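Long-range contact in endonuclease V isoform X2 (Ciona intestinalis, PDB 6OZI), which probably cleaves inosine-containing nucleic acids, as a metal-dependent endonuclease V whose eukaryotic members act chiefly on RNA: residues A[89-94]-A[130-135]. The protein carries 1 engineered substitution. Residues are numbered along the deposited sequence; the frame is centred on the assembly and turned at random.
Sequences REIEPF and SHLGVL
L135 N donates to H131 O at 2.9 Å, a helical bond joining two residues that both meet I91 of the facing helix. I91 CD1 comes within 3.8 Å of L135 CD1, while it approaches the H131 ring obliquely. The side chains of I91 and L135 cross at about a right angle, and I91 CD1 also reaches CB at the base of L135. The same CD1 lies 4.0 Å from L132 CG, which makes it a shared meeting point for three residues of 130-135.

L132 is wedged between I91 and F94, one methyl serving each neighbour: CD1 lies against I91, and CD2 goes to F94. L132 CD2 sits 4.1 Å from the centroid of the F94 ring, 30° off its normal, an off-centre CH-pi contact. The displacement is toward the root of the ring, since L132 CD2 is closest to F94 CG, at 3.6 Å. L132 CB lies over a face of the ring, offset toward its rim. With CG of F94 anti to the backbone N (chi1 177°), the ring reaches across to this leucine, and its edge-to-face partner F41 ties it to strand 37-45. The extended chain of E90 passes L132 CD2 crosswise, its OE2 making a loose contact with that methyl.

The segment axes approach to 9.9 Å at 39°, and I91 and L132 have the nearest CA atoms, 6.0 Å apart. Helix 89-94 is kinked where the N atoms of E92 and P93 lack a bond to the turn before, P93 having no N-H to give, but F94 N bonds to E90 O across that kink. The contact thus joins neighbouring helices 86-104 and 128-136, which flank strand 112-116 in sequence, a largely apolar helix-helix interface of the RNase H-like alpha/beta fold of endonuclease V.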
# COMPACT_ATOMS: atom_id res chain seq x y z
N ARG A 89 6.30 -14.44 -20.38
CA ARG A 89 5.90 -14.61 -19.00
C ARG A 89 4.38 -14.68 -18.83
O ARG A 89 3.90 -15.33 -17.90
CB ARG A 89 6.46 -13.47 -18.15
CG ARG A 89 6.06 -13.47 -16.69
CD ARG A 89 7.03 -12.63 -15.90
NE ARG A 89 6.55 -12.27 -14.57
CZ ARG A 89 6.82 -12.95 -13.47
NH1 ARG A 89 7.55 -14.06 -13.54
NH2 ARG A 89 6.35 -12.53 -12.30
N GLU A 90 3.60 -14.01 -19.68
CA GLU A 90 2.17 -14.01 -19.41
C GLU A 90 1.29 -14.51 -20.57
O GLU A 90 0.06 -14.43 -20.46
CB GLU A 90 1.73 -12.61 -18.96
CG GLU A 90 2.11 -11.49 -19.88
CD GLU A 90 1.80 -10.10 -19.31
OE1 GLU A 90 1.76 -9.93 -18.07
OE2 GLU A 90 1.59 -9.18 -20.13
N ILE A 91 1.86 -15.08 -21.63
CA ILE A 91 1.04 -15.50 -22.77
C ILE A 91 0.12 -16.65 -22.37
O ILE A 91 -1.08 -16.64 -22.68
CB ILE A 91 1.92 -15.87 -23.98
CG1 ILE A 91 1.06 -16.39 -25.14
CG2 ILE A 91 2.95 -16.94 -23.63
CD1 ILE A 91 0.13 -15.36 -25.73
N GLU A 92 0.65 -17.66 -21.67
CA GLU A 92 -0.18 -18.81 -21.30
C GLU A 92 -1.27 -18.45 -20.30
O GLU A 92 -2.44 -18.82 -20.54
CB GLU A 92 0.71 -19.95 -20.79
CG GLU A 92 -0.07 -21.17 -20.30
CD GLU A 92 -0.76 -21.95 -21.43
OE1 GLU A 92 -0.55 -21.61 -22.62
OE2 GLU A 92 -1.52 -22.90 -21.12
N PRO A 93 -0.99 -17.74 -19.20
CA PRO A 93 -2.10 -17.34 -18.31
C PRO A 93 -3.17 -16.54 -19.02
O PRO A 93 -4.36 -16.69 -18.73
CB PRO A 93 -1.40 -16.51 -17.23
CG PRO A 93 0.02 -16.90 -17.29
CD PRO A 93 0.31 -17.26 -18.70
N PHE A 94 -2.76 -15.63 -19.92
CA PHE A 94 -3.71 -14.85 -20.69
C PHE A 94 -4.61 -15.74 -21.55
O PHE A 94 -5.83 -15.60 -21.53
CB PHE A 94 -2.99 -13.84 -21.58
CG PHE A 94 -3.91 -13.06 -22.46
CD1 PHE A 94 -4.59 -11.97 -21.95
CD2 PHE A 94 -4.09 -13.40 -23.79
CE1 PHE A 94 -5.45 -11.24 -22.75
CE2 PHE A 94 -4.94 -12.67 -24.59
CZ PHE A 94 -5.62 -11.59 -24.08
N SER A 130 0.98 -6.33 -27.83
CA SER A 130 0.87 -6.74 -29.23
C SER A 130 0.99 -8.25 -29.37
O SER A 130 0.19 -8.88 -30.08
CB SER A 130 1.95 -6.05 -30.05
OG SER A 130 1.88 -4.65 -29.91
N HIS A 131 1.98 -8.85 -28.71
CA HIS A 131 2.22 -10.28 -28.78
C HIS A 131 0.97 -11.08 -28.41
O HIS A 131 0.49 -11.93 -29.18
CB HIS A 131 3.39 -10.62 -27.85
CG HIS A 131 3.93 -12.00 -28.00
ND1 HIS A 131 5.29 -12.26 -28.06
CD2 HIS A 131 3.32 -13.21 -28.05
CE1 HIS A 131 5.48 -13.56 -28.16
NE2 HIS A 131 4.31 -14.16 -28.16
N LEU A 132 0.41 -10.80 -27.23
CA LEU A 132 -0.79 -11.49 -26.78
C LEU A 132 -1.96 -11.21 -27.73
O LEU A 132 -2.74 -12.12 -28.05
CB LEU A 132 -1.13 -11.06 -25.35
CG LEU A 132 -0.44 -11.77 -24.18
CD1 LEU A 132 1.09 -11.80 -24.32
CD2 LEU A 132 -0.84 -11.15 -22.85
N GLY A 133 -2.06 -9.97 -28.23
CA GLY A 133 -3.12 -9.67 -29.19
C GLY A 133 -3.05 -10.54 -30.43
O GLY A 133 -4.06 -11.12 -30.85
N VAL A 134 -1.86 -10.69 -31.00
CA VAL A 134 -1.75 -11.44 -32.25
C VAL A 134 -1.93 -12.92 -32.00
O VAL A 134 -2.64 -13.61 -32.75
CB VAL A 134 -0.40 -11.15 -32.94
CG1 VAL A 134 -0.16 -12.16 -34.06
CG2 VAL A 134 -0.37 -9.74 -33.50
N LEU A 135 -1.32 -13.44 -30.93
CA LEU A 135 -1.42 -14.88 -30.68
C LEU A 135 -2.83 -15.30 -30.30
O LEU A 135 -3.16 -16.47 -30.44
CB LEU A 135 -0.43 -15.30 -29.58
CG LEU A 135 1.03 -15.38 -30.02
CD1 LEU A 135 1.87 -16.14 -29.01
CD2 LEU A 135 1.14 -16.00 -31.40